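Local coordinates for surface-associated protein CshB (Streptococcus gordonii, PDB 6YZG) that probably helps the bacterium adhere to host surfaces as a cell-wall-anchored adhesin, this region being a non-repetitive domain linked to fibronectin binding, at residues L73-Y78 with G196-K201. Sequence-based numbering, arbitrary orientation.
Sequences LTSAPY and GLLILK
With chi1 at 54°, Ser75 swings OG between its own backbone N and carbonyl carbon and out to the carbonyl of Leu198, whose side chain, with CG opposite the backbone N (chi1 176°), reaches back alongside the serine. Ser75 OG donates to Leu198 O at 2.8 Å, meeting the carbonyl at 137° from above its plane rather than on a lone pair. The same oxygen also receives a weak bond from Lys201 N, within the short helical turn. Leu198 CD1 lies 3.6 Å from Ser75 OG, giving the polar link an apolar flank. Ser75 CB packs 3.8 Å from Lys201 CB, near the base of a lysine chain that then runs away from the contact. On the buried side both methyls of Leu73 meet Ile199: CD1 sits 4.0 Å from Ile199 CA, while CD2 touches Ile199 CG1 at 4.1 Å. Trp207 also touches Leu73, and Ala251 of the second subunit packs on Ile199. Thr74 OG1 adds a hydrogen bond to Asp202. A type I beta turn, Leu73 to Ala76, following strand 71-72, is thus docked on the short, weakly bonded helical turn 198-201 within the CshA-type non-repetitive domain 2.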
ATOM      1  N   LEU A  73     -10.656  16.397   8.570  1.00 10.23           N
ATOM      2  CA  LEU A  73     -10.154  17.319   7.532  1.00 11.17           C
ATOM      3  C   LEU A  73     -11.299  18.257   7.115  1.00 11.20           C
ATOM      4  O   LEU A  73     -12.414  17.773   6.936  1.00 11.89           O
ATOM      5  CB  LEU A  73      -9.613  16.541   6.378  1.00 10.67           C
ATOM      6  CG  LEU A  73      -8.422  15.642   6.668  1.00 10.61           C
ATOM      7  CD1 LEU A  73      -8.131  14.688   5.495  1.00 11.08           C
ATOM      8  CD2 LEU A  73      -7.207  16.472   7.001  1.00 11.43           C
ATOM      9  N   THR A  74     -11.000  19.550   6.943  1.00 11.57           N
ATOM     10  CA  THR A  74     -12.060  20.512   6.637  1.00 12.21           C
ATOM     11  C   THR A  74     -12.553  20.285   5.219  1.00 14.02           C
ATOM     12  O   THR A  74     -13.642  20.843   4.915  1.00 15.25           O
ATOM     13  CB  THR A  74     -11.632  21.970   6.868  1.00 13.37           C
ATOM     14  OG1 THR A  74     -10.763  22.390   5.793  1.00 13.65           O
ATOM     15  CG2 THR A  74     -10.952  22.191   8.192  1.00 13.81           C
ATOM     16  N   SER A  75     -11.847  19.579   4.371  1.00 11.61           N
ATOM     17  CA  SER A  75     -12.283  19.182   3.021  1.00 12.79           C
ATOM     18  C   SER A  75     -13.205  17.970   3.041  1.00 15.00           C
ATOM     19  O   SER A  75     -13.771  17.635   1.989  1.00 15.77           O
ATOM     20  CB  SER A  75     -11.099  18.951   2.168  1.00 13.85           C
ATOM     21  OG  SER A  75     -10.222  17.993   2.815  1.00 12.48           O
ATOM     22  N   ALA A  76     -13.304  17.236   4.137  1.00 13.69           N
ATOM     23  CA  ALA A  76     -14.160  16.034   4.210  1.00 15.27           C
ATOM     24  C   ALA A  76     -15.620  16.440   4.339  1.00 14.73           C
ATOM     25  O   ALA A  76     -15.939  17.355   5.052  1.00 14.07           O
ATOM     26  CB  ALA A  76     -13.731  15.151   5.370  1.00 16.50           C
ATOM     27  N   PRO A  77     -16.546  15.626   3.781  1.00 18.82           N
ATOM     28  CA  PRO A  77     -17.980  15.892   3.970  1.00 18.67           C
ATOM     29  C   PRO A  77     -18.479  15.762   5.411  1.00 14.45           C
ATOM     30  O   PRO A  77     -19.394  16.435   5.829  1.00 16.55           O
ATOM     31  CB  PRO A  77     -18.658  14.809   3.144  1.00 21.48           C
ATOM     32  CG  PRO A  77     -17.630  13.708   2.991  1.00 24.72           C
ATOM     33  CD  PRO A  77     -16.271  14.425   2.985  1.00 23.39           C
ATOM     34  N   TYR A  78     -17.717  15.004   6.224  1.00 16.11           N
ATOM     35  CA  TYR A  78     -18.046  14.809   7.646  1.00 14.17           C
ATOM     36  C   TYR A  78     -17.927  16.099   8.413  1.00 14.39           C
ATOM     37  O   TYR A  78     -18.607  16.298   9.426  1.00 15.32           O
ATOM     38  CB  TYR A  78     -17.042  13.869   8.324  1.00 14.31           C
ATOM     39  CG  TYR A  78     -17.045  12.442   7.900  1.00 15.43           C
ATOM     40  CD1 TYR A  78     -18.225  11.714   7.855  1.00 18.56           C
ATOM     41  CD2 TYR A  78     -15.880  11.781   7.597  1.00 18.66           C
ATOM     42  CE1 TYR A  78     -18.230  10.374   7.525  1.00 19.12           C
ATOM     43  CE2 TYR A  78     -15.860  10.437   7.303  1.00 19.67           C
ATOM     44  CZ  TYR A  78     -17.055   9.752   7.154  1.00 20.39           C
ATOM     45  OH  TYR A  78     -17.016   8.432   6.867  1.00 23.63           O
ATOM     46  N   GLY A 196      -6.105  14.944  -7.246  1.00 21.50           N
ATOM     47  CA  GLY A 196      -6.443  15.808  -6.117  1.00 20.65           C
ATOM     48  C   GLY A 196      -6.642  15.006  -4.851  1.00 21.10           C
ATOM     49  O   GLY A 196      -7.754  14.450  -4.644  1.00 23.67           O
ATOM     50  N   LEU A 197      -5.620  14.960  -3.993  1.00 17.52           N
ATOM     51  CA  LEU A 197      -5.720  14.265  -2.693  1.00 17.61           C
ATOM     52  C   LEU A 197      -6.701  15.033  -1.831  1.00 15.18           C
ATOM     53  O   LEU A 197      -6.641  16.275  -1.739  1.00 14.63           O
ATOM     54  CB  LEU A 197      -4.353  14.279  -2.000  1.00 17.58           C
ATOM     55  CG  LEU A 197      -3.333  13.283  -2.518  1.00 19.85           C
ATOM     56  CD1 LEU A 197      -1.942  13.554  -2.001  1.00 19.22           C
ATOM     57  CD2 LEU A 197      -3.739  11.860  -2.155  1.00 21.15           C
ATOM     58  N   LEU A 198      -7.562  14.345  -1.096  1.00 14.61           N
ATOM     59  CA  LEU A 198      -8.492  14.993  -0.165  1.00 13.97           C
ATOM     60  C   LEU A 198      -7.751  15.881   0.860  1.00 13.57           C
ATOM     61  O   LEU A 198      -8.168  17.006   1.223  1.00 13.55           O
ATOM     62  CB  LEU A 198      -9.317  13.929   0.556  1.00 16.20           C
ATOM     63  CG  LEU A 198     -10.253  14.454   1.623  1.00 16.44           C
ATOM     64  CD1 LEU A 198     -11.413  15.189   0.974  1.00 19.74           C
ATOM     65  CD2 LEU A 198     -10.730  13.298   2.501  1.00 17.69           C
ATOM     66  N   ILE A 199      -6.630  15.398   1.397  1.00 12.39           N
ATOM     67  CA  ILE A 199      -5.906  16.084   2.465  1.00 12.36           C
ATOM     68  C   ILE A 199      -5.465  17.483   1.961  1.00 12.60           C
ATOM     69  O   ILE A 199      -5.625  18.469   2.678  1.00 12.81           O
ATOM     70  CB  ILE A 199      -4.775  15.207   3.007  1.00 13.17           C
ATOM     71  CG1 ILE A 199      -4.234  15.923   4.243  1.00 12.14           C
ATOM     72  CG2 ILE A 199      -3.682  14.942   2.011  1.00 13.65           C
ATOM     73  CD1 ILE A 199      -3.475  14.996   5.167  1.00 14.36           C
ATOM     74  N   LEU A 200      -4.925  17.565   0.732  1.00 11.37           N
ATOM     75  CA  LEU A 200      -4.391  18.835   0.214  1.00 12.53           C
ATOM     76  C   LEU A 200      -5.507  19.795  -0.152  1.00 12.99           C
ATOM     77  O   LEU A 200      -5.282  21.018  -0.214  1.00 14.44           O
ATOM     78  CB  LEU A 200      -3.467  18.605  -0.972  1.00 13.28           C
ATOM     79  CG  LEU A 200      -2.250  17.736  -0.672  1.00 14.21           C
ATOM     80  CD1 LEU A 200      -1.348  17.720  -1.880  1.00 15.66           C
ATOM     81  CD2 LEU A 200      -1.506  18.226   0.544  1.00 16.70           C
ATOM     82  N   LYS A 201      -6.717  19.289  -0.250  1.00 12.44           N
ATOM     83  CA  LYS A 201      -7.881  20.173  -0.406  1.00 12.46           C
ATOM     84  C   LYS A 201      -8.245  20.897   0.876  1.00 12.57           C
ATOM     85  O   LYS A 201      -8.988  21.922   0.835  1.00 13.81           O
ATOM     86  CB  LYS A 201      -9.100  19.439  -0.971  1.00 12.89           C
ATOM     87  CG  LYS A 201      -8.887  18.816  -2.334  1.00 16.85           C
ATOM     88  CD  LYS A 201     -10.068  18.057  -2.807  1.00 18.90           C
ATOM     89  CE  LYS A 201      -9.717  17.273  -4.043  1.00 22.11           C
ATOM     90  NZ  LYS A 201     -10.903  16.533  -4.523  1.00 25.26           N
TER